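Local coordinates for protein (sliding clamp) (Enterobacteria phage RB69, PDB 1B77), which probably encircles DNA as a ring of three subunits and tethers the phage DNA polymerase to it, keeping replication processive, at residues 71-74 with 80-83; 9-14 with 21-26; 132-137 with 162-167; 180-185 with 207-212. All blocks are in the same frame, centred on the assembly; numbering follows the deposited sequence.

Overall arrangement
The four contacts sample the chain from one end to the other and illustrate how a ring-shaped processivity factor is built from sheets and helices. Contacts 1 and 2 belong to the N-terminal half, with centres 15 Å apart, while contacts 3 and 4 lie in the C-terminal half. Those two, 16 Å apart between centres, touch directly: D136 O and M184 N, at 3.0 Å, probably form a hydrogen bond beside the sheet that both contacts reach. Contacts 1 and 3 are 45 Å apart between centres. Residues 165-167 pair antiparallel with a strand of a second subunit, Y165 and L167 packing on its T89 and S88; strand 88-92 is, in each copy, the neighbour of strand 81-84 of contact 1, consistent with head-to-tail ring closure.

Contact 1. Residues 71-74 with 80-83; sequences AEIS and NIKI
S74 and K82 trade both of their backbone bonds, a worked example of how a beta hairpin satisfies its polar atoms. They form an antiparallel hydrogen-bonded pair between strands 72-74 and 81-83. K82 N donates to S74 O at 2.7 Å, nearly straight at 175° and close to the C=O axis. In return S74 N reaches K82 O at 3.0 Å, lying in the carbonyl plane.

K82 O serves further partners. A water donates to it at a longer 3.2 Å and also donates to E72 O at 2.8 Å, bridging the two strands. The same water is hydrogen-bonded to S74 OG at 2.9 Å, which its first torsion (chi1 63°) turns to that side of the sheet. The CA-H of I73 adds a weaker approach to K82 O. The carboxylate of E72 leads away from the hairpin, to partners outside both strands: a salt bridge with K2 and a hydrogen bond with the N of M1.

On the other face the contact is apolar. I73 and I83 form the neighbouring non-hydrogen-bonded pair, and both pack on F60 of helix 57-64. With CG1 anti to the backbone N (chi1 167°), I73 sends CD1 obliquely over I81 CG2, at a distance of 3.3 Å that is tighter than usual and doubtful in detail. A71 CB rests on I83 CG2 at 4.0 Å.

The chemistry therefore implies a two-faced hairpin: the S74 and K82 peptide groups satisfied by each other, a water joining three oxygens beside S74, and I73 and I83 turned to helix 57-64, with I81 packing on V52 and L54 of strand 52-54.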
# COMPACT_ATOMS: atom_id res chain seq x y z
N ALA A 71 24.91 -10.40 -12.27
CA ALA A 71 25.48 -11.17 -11.19
C ALA A 71 25.56 -12.64 -11.61
O ALA A 71 24.60 -13.21 -12.10
CB ALA A 71 24.63 -11.03 -9.93
N GLU A 72 26.73 -13.23 -11.42
CA GLU A 72 26.95 -14.62 -11.78
C GLU A 72 26.51 -15.50 -10.61
O GLU A 72 26.90 -15.27 -9.47
CB GLU A 72 28.44 -14.84 -12.06
CG GLU A 72 28.81 -16.23 -12.56
CD GLU A 72 28.41 -16.48 -14.01
OE1 GLU A 72 28.75 -15.64 -14.88
OE2 GLU A 72 27.77 -17.52 -14.28
N ILE A 73 25.68 -16.50 -10.90
CA ILE A 73 25.22 -17.39 -9.84
C ILE A 73 25.66 -18.82 -10.12
O ILE A 73 25.53 -19.31 -11.24
CB ILE A 73 23.69 -17.32 -9.67
CG1 ILE A 73 23.23 -18.48 -8.79
CG2 ILE A 73 23.01 -17.32 -11.01
CD1 ILE A 73 21.74 -18.52 -8.55
N SER A 74 26.17 -19.48 -9.09
CA SER A 74 26.65 -20.85 -9.21
C SER A 74 26.53 -21.57 -7.87
O SER A 74 26.09 -20.99 -6.88
CB SER A 74 28.12 -20.84 -9.62
OG SER A 74 28.90 -20.21 -8.62
N ASN A 80 25.45 -24.96 -1.37
CA ASN A 80 24.46 -23.89 -1.44
C ASN A 80 24.72 -23.02 -2.66
O ASN A 80 25.67 -23.25 -3.40
CB ASN A 80 24.51 -23.04 -0.18
CG ASN A 80 23.90 -23.74 1.01
OD1 ASN A 80 24.16 -23.37 2.16
ND2 ASN A 80 23.06 -24.74 0.76
N ILE A 81 23.88 -22.02 -2.85
CA ILE A 81 24.01 -21.13 -4.00
C ILE A 81 24.80 -19.88 -3.70
O ILE A 81 24.62 -19.25 -2.66
CB ILE A 81 22.64 -20.68 -4.51
CG1 ILE A 81 21.78 -21.88 -4.84
CG2 ILE A 81 22.82 -19.76 -5.70
CD1 ILE A 81 20.32 -21.53 -4.99
N LYS A 82 25.67 -19.50 -4.64
CA LYS A 82 26.47 -18.30 -4.52
C LYS A 82 26.09 -17.28 -5.59
O LYS A 82 25.98 -17.62 -6.77
CB LYS A 82 27.96 -18.61 -4.64
CG LYS A 82 28.82 -17.34 -4.67
CD LYS A 82 30.30 -17.62 -4.85
CE LYS A 82 31.07 -16.30 -5.02
NZ LYS A 82 32.56 -16.50 -5.00
N ILE A 83 25.89 -16.04 -5.18
CA ILE A 83 25.54 -14.96 -6.10
C ILE A 83 26.67 -13.94 -6.04
O ILE A 83 26.80 -13.19 -5.07
CB ILE A 83 24.22 -14.29 -5.69
CG1 ILE A 83 23.12 -15.35 -5.57
CG2 ILE A 83 23.83 -13.24 -6.72
CD1 ILE A 83 21.85 -14.85 -4.91
O HOH W 1 28.60 -17.30 -8.54

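Contact 2. Residues 9-14 with 21-26; sequences AILKNF and ILLSQG
F14 N donates to I10 O at 3.1 Å, a backbone bond of helix 5-15 in the turn that carries F14, whose ring edge meets I21. Across to strand 21-23 no hydrogen bond is made, and the contact is a plain case of helix-on-strand packing in the core of a DNA polymerase processivity factor fold. The short axes run 11.3 Å apart at 144°, which leaves the space between them to be filled by side chains.

I21 does most of the filling. Its CG1 stands anti to the backbone N (chi1 -167°), and chi2 is extended too, so the branch reaches straight toward the helix and ends against two residues one turn apart: the ring edge of F14, with the methyl CD1 near the ring plane, and L11, whose side chain crosses that of I21 at about a right angle. L11 CD2 then spans two strand residues, lying 4.3 Å from L23 CD2 as well as against I21.

The core closes round this cluster with I29 of strand 28-32, touched by both L11 and F14, and with L57 and L61 of helix 57-64, which pack on I21 and L11 respectively. All four residues that meet here are buried. The methyl at the centre, I21 CD1, lies 4.1 Å from F14 CD2 and 4.2 Å from L11 CD2.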
# COMPACT_ATOMS: atom_id res chain seq x y z
N ALA A 9 11.02 -12.63 -14.49
CA ALA A 9 9.60 -12.32 -14.47
C ALA A 9 8.76 -13.59 -14.64
O ALA A 9 7.71 -13.72 -14.01
CB ALA A 9 9.26 -11.31 -15.58
N ILE A 10 9.22 -14.52 -15.46
CA ILE A 10 8.45 -15.74 -15.64
C ILE A 10 8.59 -16.62 -14.41
O ILE A 10 7.63 -17.29 -14.01
CB ILE A 10 8.90 -16.52 -16.90
CG1 ILE A 10 8.64 -15.67 -18.14
CG2 ILE A 10 8.11 -17.82 -17.00
CD1 ILE A 10 9.15 -16.27 -19.47
N LEU A 11 9.77 -16.61 -13.79
CA LEU A 11 9.98 -17.40 -12.58
C LEU A 11 9.10 -16.89 -11.45
O LEU A 11 8.70 -17.65 -10.57
CB LEU A 11 11.45 -17.35 -12.16
CG LEU A 11 12.35 -18.30 -12.94
CD1 LEU A 11 13.81 -18.04 -12.62
CD2 LEU A 11 11.95 -19.75 -12.60
N LYS A 12 8.81 -15.59 -11.47
CA LYS A 12 7.97 -14.99 -10.45
C LYS A 12 6.52 -15.48 -10.64
O LYS A 12 5.81 -15.68 -9.66
CB LYS A 12 8.03 -13.46 -10.53
CG LYS A 12 7.75 -12.78 -9.19
CD LYS A 12 7.89 -11.26 -9.26
CE LYS A 12 7.68 -10.62 -7.87
NZ LYS A 12 8.75 -10.99 -6.86
N ASN A 13 6.10 -15.70 -11.88
CA ASN A 13 4.75 -16.21 -12.12
C ASN A 13 4.69 -17.66 -11.62
O ASN A 13 3.69 -18.08 -11.04
CB ASN A 13 4.39 -16.15 -13.61
CG ASN A 13 3.08 -16.88 -13.94
OD1 ASN A 13 3.10 -17.95 -14.55
ND2 ASN A 13 1.96 -16.29 -13.55
N PHE A 14 5.77 -18.40 -11.84
CA PHE A 14 5.86 -19.79 -11.39
C PHE A 14 5.78 -19.90 -9.86
O PHE A 14 5.10 -20.79 -9.33
CB PHE A 14 7.17 -20.43 -11.90
CG PHE A 14 7.13 -20.87 -13.35
CD1 PHE A 14 6.35 -20.21 -14.29
CD2 PHE A 14 7.91 -21.95 -13.78
CE1 PHE A 14 6.35 -20.61 -15.64
CE2 PHE A 14 7.92 -22.35 -15.12
CZ PHE A 14 7.13 -21.68 -16.05
N ILE A 21 10.86 -24.64 -6.32
CA ILE A 21 11.08 -25.15 -7.67
C ILE A 21 12.39 -25.91 -7.83
O ILE A 21 13.31 -25.77 -7.03
CB ILE A 21 11.07 -23.98 -8.70
CG1 ILE A 21 10.99 -24.54 -10.12
CG2 ILE A 21 12.30 -23.14 -8.53
CD1 ILE A 21 10.72 -23.46 -11.15
N LEU A 22 12.44 -26.75 -8.85
CA LEU A 22 13.67 -27.48 -9.13
C LEU A 22 14.15 -26.96 -10.48
O LEU A 22 13.44 -27.08 -11.48
CB LEU A 22 13.43 -28.99 -9.21
CG LEU A 22 14.65 -29.81 -9.67
CD1 LEU A 22 15.79 -29.67 -8.66
CD2 LEU A 22 14.26 -31.28 -9.83
N LEU A 23 15.33 -26.35 -10.51
CA LEU A 23 15.88 -25.85 -11.76
C LEU A 23 16.82 -26.93 -12.29
O LEU A 23 17.62 -27.48 -11.52
CB LEU A 23 16.65 -24.55 -11.55
CG LEU A 23 15.86 -23.34 -11.05
CD1 LEU A 23 16.83 -22.21 -10.74
CD2 LEU A 23 14.84 -22.92 -12.09
N SER A 24 16.72 -27.22 -13.58
CA SER A 24 17.55 -28.24 -14.23
C SER A 24 18.34 -27.61 -15.37
O SER A 24 17.87 -26.69 -16.04
CB SER A 24 16.69 -29.37 -14.79
OG SER A 24 15.96 -30.03 -13.77
N GLN A 25 19.55 -28.11 -15.58
CA GLN A 25 20.41 -27.58 -16.63
C GLN A 25 19.67 -27.57 -17.98
O GLN A 25 18.96 -28.51 -18.32
CB GLN A 25 21.69 -28.41 -16.71
CG GLN A 25 22.44 -28.44 -15.39
CD GLN A 25 23.77 -29.16 -15.48
OE1 GLN A 25 24.55 -28.92 -16.40
NE2 GLN A 25 24.05 -30.03 -14.51
N GLY A 26 19.85 -26.48 -18.73
CA GLY A 26 19.20 -26.33 -20.02
C GLY A 26 18.56 -24.96 -20.11
O GLY A 26 18.77 -24.13 -19.23

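Contact 3. Residues 132-137 with 162-167; sequences GLQIDT and RPKYSL
K164 and L133 supply the polar part of this contact, in which a lysine is drawn to the carbonyl of a loop just after a helix. K164 NZ donates to L133 O at 3.1 Å. The donor sits 35° above the carbonyl plane with a C=O...N angle of 128°, so it comes down onto the oxygen from one side and misses the lone pairs. A bend at chi3 (68°) folds the lysine back over L133, and its CD passes 3.6 Å from the same oxygen. Q134 OE1 is farther from the ammonium group, 3.9 Å from NZ, and E156 adds a weak, long ion pair.

Apolar contacts make up the rest. L133 CD1 packs against the backbone of K164, 3.6 Å from K164 O, and comes within 4.2 Å of K164 CB. I135 crosses Y165 at about a right angle, and its CD1 presses on Y165 CB at 3.5 Å. The phenol end leads away to Q125 of helix 120-132, to which OH is hydrogen-bonded.

The backbone is irregular here: K164 and Y165 both face G151 of strand 146-152, a classic beta bulge. From Y165 on, residues 165-167 pair antiparallel with a strand of a second subunit, while L133 packs on W92 of that subunit. A sheet running on across the subunit boundary in this way is characteristic of ring-shaped DNA polymerase processivity factors.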
# COMPACT_ATOMS: atom_id res chain seq x y z
N GLY A 132 -14.07 -9.35 -7.97
CA GLY A 132 -15.09 -8.44 -7.48
C GLY A 132 -16.49 -9.00 -7.36
O GLY A 132 -17.33 -8.44 -6.65
N LEU A 133 -16.76 -10.10 -8.06
CA LEU A 133 -18.08 -10.74 -8.04
C LEU A 133 -17.99 -12.12 -7.39
O LEU A 133 -18.90 -12.93 -7.52
CB LEU A 133 -18.62 -10.90 -9.46
CG LEU A 133 -18.97 -9.66 -10.27
CD1 LEU A 133 -19.25 -10.05 -11.72
CD2 LEU A 133 -20.18 -8.97 -9.66
N GLN A 134 -16.89 -12.37 -6.69
CA GLN A 134 -16.65 -13.65 -6.03
C GLN A 134 -16.84 -14.82 -6.97
O GLN A 134 -17.48 -15.82 -6.62
CB GLN A 134 -17.57 -13.84 -4.81
CG GLN A 134 -17.45 -12.76 -3.75
CD GLN A 134 -18.38 -11.61 -4.02
OE1 GLN A 134 -19.60 -11.79 -4.07
NE2 GLN A 134 -17.82 -10.42 -4.20
N ILE A 135 -16.30 -14.70 -8.18
CA ILE A 135 -16.40 -15.79 -9.14
C ILE A 135 -15.26 -16.74 -8.79
O ILE A 135 -14.09 -16.38 -8.90
CB ILE A 135 -16.23 -15.29 -10.59
CG1 ILE A 135 -17.38 -14.34 -10.95
CG2 ILE A 135 -16.20 -16.48 -11.56
CD1 ILE A 135 -17.33 -13.77 -12.35
N ASP A 136 -15.61 -17.94 -8.34
CA ASP A 136 -14.60 -18.92 -7.96
C ASP A 136 -14.48 -20.06 -8.98
O ASP A 136 -13.63 -20.94 -8.84
CB ASP A 136 -14.94 -19.50 -6.58
CG ASP A 136 -16.29 -20.21 -6.56
OD1 ASP A 136 -17.05 -20.09 -7.54
OD2 ASP A 136 -16.58 -20.89 -5.55
N THR A 137 -15.33 -20.03 -10.00
CA THR A 137 -15.30 -21.07 -11.01
C THR A 137 -15.85 -20.56 -12.34
O THR A 137 -16.82 -19.81 -12.37
CB THR A 137 -16.15 -22.28 -10.59
OG1 THR A 137 -17.53 -21.90 -10.60
CG2 THR A 137 -15.79 -22.74 -9.19
N ARG A 162 -26.33 -19.89 -12.62
CA ARG A 162 -26.53 -18.45 -12.57
C ARG A 162 -25.21 -17.72 -12.78
O ARG A 162 -24.51 -17.38 -11.84
CB ARG A 162 -27.15 -18.05 -11.22
CG ARG A 162 -28.53 -18.64 -10.99
CD ARG A 162 -29.18 -18.15 -9.69
NE ARG A 162 -28.57 -18.71 -8.48
CZ ARG A 162 -28.58 -20.00 -8.16
NH1 ARG A 162 -29.16 -20.89 -8.96
NH2 ARG A 162 -28.01 -20.41 -7.03
N PRO A 163 -24.85 -17.49 -14.05
CA PRO A 163 -23.60 -16.79 -14.34
C PRO A 163 -23.66 -15.33 -13.93
O PRO A 163 -24.66 -14.64 -14.16
CB PRO A 163 -23.46 -16.96 -15.85
CG PRO A 163 -24.88 -16.95 -16.31
CD PRO A 163 -25.54 -17.86 -15.30
N LYS A 164 -22.58 -14.86 -13.32
CA LYS A 164 -22.48 -13.48 -12.88
C LYS A 164 -21.68 -12.71 -13.92
O LYS A 164 -21.65 -11.48 -13.93
CB LYS A 164 -21.79 -13.42 -11.52
CG LYS A 164 -22.42 -14.35 -10.49
CD LYS A 164 -21.92 -14.09 -9.08
CE LYS A 164 -22.40 -12.75 -8.57
NZ LYS A 164 -21.90 -12.46 -7.19
N TYR A 165 -21.03 -13.47 -14.80
CA TYR A 165 -20.22 -12.90 -15.87
C TYR A 165 -20.17 -13.81 -17.10
O TYR A 165 -20.28 -15.04 -16.99
CB TYR A 165 -18.80 -12.67 -15.36
CG TYR A 165 -17.85 -12.09 -16.38
CD1 TYR A 165 -17.94 -10.75 -16.75
CD2 TYR A 165 -16.84 -12.86 -16.93
CE1 TYR A 165 -17.03 -10.20 -17.65
CE2 TYR A 165 -15.92 -12.32 -17.82
CZ TYR A 165 -16.02 -10.99 -18.18
OH TYR A 165 -15.10 -10.46 -19.05
N SER A 166 -20.01 -13.19 -18.26
CA SER A 166 -19.95 -13.95 -19.50
C SER A 166 -19.06 -13.27 -20.53
O SER A 166 -19.22 -12.10 -20.82
CB SER A 166 -21.35 -14.14 -20.06
OG SER A 166 -21.32 -14.97 -21.20
N LEU A 167 -18.14 -14.04 -21.10
CA LEU A 167 -17.21 -13.54 -22.10
C LEU A 167 -17.23 -14.42 -23.34
O LEU A 167 -17.04 -15.64 -23.26
CB LEU A 167 -15.79 -13.49 -21.51
CG LEU A 167 -14.60 -13.32 -22.47
CD1 LEU A 167 -14.68 -11.97 -23.17
CD2 LEU A 167 -13.31 -13.42 -21.67

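Contact 4. Residues 180-185 with 207-212; sequences FVINMA and AKFESS
A207 opens the contact by offering its methyl to I182: A207 CB and I182 CD1 are 4.2 Å apart. The isoleucine makes this reach with CG1 anti to its carbonyl carbon (chi1 -68°) and an extended chi2, which sends CD1 away from strand 178-183 as the leading atom. Both residues also pack on M220, which borders the meeting point.

K208, next in sequence, turns to the other face of its strand and touches M197 and S215. Such packing joins two layers of the C-terminal part of the fold: strand 178-183 belongs to a five-stranded antiparallel sheet, strand 204-210 to a six-stranded one, and I182 bridges them without any hydrogen bond between the segments.

F209 returns to the face that A207 began. I182 CD1 comes to the edge of its ring, near the ring plane, 4.4 Å from F209 CE1 and the same distance from F209 CZ. Because A207 CB lies 4.0 Å from F209 CE1 within the strand, methyl and ring edge together meet the isoleucine tip. The ring also packs on Y194 of strand 194-201.

E210 again points to the other face and has a weak, long ion pair with K195. At S211 the strand has ended, and OG accepts hydrogen bonds from the backbone N atoms of Q213 and V214.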
# COMPACT_ATOMS: atom_id res chain seq x y z
N PHE A 180 -16.78 -27.35 -19.96
CA PHE A 180 -15.57 -27.58 -19.18
C PHE A 180 -15.50 -26.61 -18.01
O PHE A 180 -15.51 -25.39 -18.20
CB PHE A 180 -14.32 -27.45 -20.05
CG PHE A 180 -14.27 -28.42 -21.20
CD1 PHE A 180 -13.97 -29.76 -20.99
CD2 PHE A 180 -14.51 -27.99 -22.50
CE1 PHE A 180 -13.91 -30.67 -22.06
CE2 PHE A 180 -14.45 -28.89 -23.58
CZ PHE A 180 -14.15 -30.22 -23.35
N VAL A 181 -15.41 -27.16 -16.80
CA VAL A 181 -15.36 -26.36 -15.58
C VAL A 181 -13.96 -26.19 -15.01
O VAL A 181 -13.22 -27.17 -14.84
CB VAL A 181 -16.25 -27.00 -14.50
CG1 VAL A 181 -16.26 -26.13 -13.25
CG2 VAL A 181 -17.65 -27.19 -15.04
N ILE A 182 -13.59 -24.95 -14.71
CA ILE A 182 -12.27 -24.65 -14.17
C ILE A 182 -12.34 -23.88 -12.85
O ILE A 182 -13.08 -22.91 -12.73
CB ILE A 182 -11.42 -23.84 -15.18
CG1 ILE A 182 -11.07 -24.72 -16.38
CG2 ILE A 182 -10.16 -23.31 -14.51
CD1 ILE A 182 -10.34 -23.99 -17.48
N ASN A 183 -11.57 -24.33 -11.86
CA ASN A 183 -11.51 -23.66 -10.57
C ASN A 183 -10.67 -22.41 -10.80
O ASN A 183 -9.49 -22.49 -11.10
CB ASN A 183 -10.86 -24.58 -9.53
CG ASN A 183 -10.59 -23.86 -8.20
OD1 ASN A 183 -11.28 -22.91 -7.84
ND2 ASN A 183 -9.59 -24.34 -7.47
N MET A 184 -11.30 -21.25 -10.65
CA MET A 184 -10.60 -20.00 -10.88
C MET A 184 -9.30 -19.84 -10.09
O MET A 184 -8.42 -19.08 -10.48
CB MET A 184 -11.51 -18.81 -10.58
CG MET A 184 -11.04 -17.54 -11.25
SD MET A 184 -11.62 -17.33 -12.96
CE MET A 184 -11.03 -18.76 -13.76
N ALA A 185 -9.19 -20.57 -8.99
CA ALA A 185 -7.99 -20.47 -8.17
C ALA A 185 -6.77 -21.05 -8.87
O ALA A 185 -5.64 -20.84 -8.42
CB ALA A 185 -8.21 -21.19 -6.84
N ALA A 207 -7.07 -28.53 -19.65
CA ALA A 207 -6.99 -27.38 -20.54
C ALA A 207 -5.56 -26.91 -20.64
O ALA A 207 -4.78 -27.04 -19.70
CB ALA A 207 -7.87 -26.26 -20.01
N LYS A 208 -5.21 -26.36 -21.80
CA LYS A 208 -3.88 -25.83 -22.01
C LYS A 208 -3.98 -24.41 -22.54
O LYS A 208 -4.73 -24.15 -23.49
CB LYS A 208 -3.10 -26.71 -22.99
CG LYS A 208 -1.72 -26.16 -23.31
CD LYS A 208 -0.88 -27.13 -24.10
CE LYS A 208 0.44 -26.50 -24.50
NZ LYS A 208 1.30 -27.45 -25.27
N PHE A 209 -3.26 -23.50 -21.91
CA PHE A 209 -3.24 -22.11 -22.34
C PHE A 209 -1.83 -21.83 -22.81
O PHE A 209 -0.87 -21.92 -22.03
CB PHE A 209 -3.60 -21.15 -21.21
CG PHE A 209 -5.03 -21.25 -20.76
CD1 PHE A 209 -5.49 -22.37 -20.08
CD2 PHE A 209 -5.92 -20.20 -21.02
CE1 PHE A 209 -6.81 -22.46 -19.67
CE2 PHE A 209 -7.24 -20.28 -20.60
CZ PHE A 209 -7.69 -21.41 -19.93
N GLU A 210 -1.70 -21.49 -24.09
CA GLU A 210 -0.39 -21.24 -24.64
C GLU A 210 -0.18 -19.87 -25.25
O GLU A 210 -0.99 -19.39 -26.06
CB GLU A 210 -0.08 -22.31 -25.68
CG GLU A 210 1.27 -22.13 -26.31
CD GLU A 210 1.63 -23.28 -27.22
OE1 GLU A 210 0.82 -23.59 -28.13
OE2 GLU A 210 2.71 -23.86 -27.03
N SER A 211 0.91 -19.24 -24.85
CA SER A 211 1.29 -17.93 -25.36
C SER A 211 2.67 -18.12 -25.95
O SER A 211 3.23 -19.21 -25.92
CB SER A 211 1.34 -16.89 -24.24
OG SER A 211 2.39 -17.18 -23.32
N SER A 212 3.24 -17.04 -26.48
CA SER A 212 4.56 -17.11 -27.06
C SER A 212 5.62 -17.22 -25.97
O SER A 212 6.77 -17.55 -26.24
CB SER A 212 4.83 -15.87 -27.90
OG SER A 212 4.73 -14.70 -27.11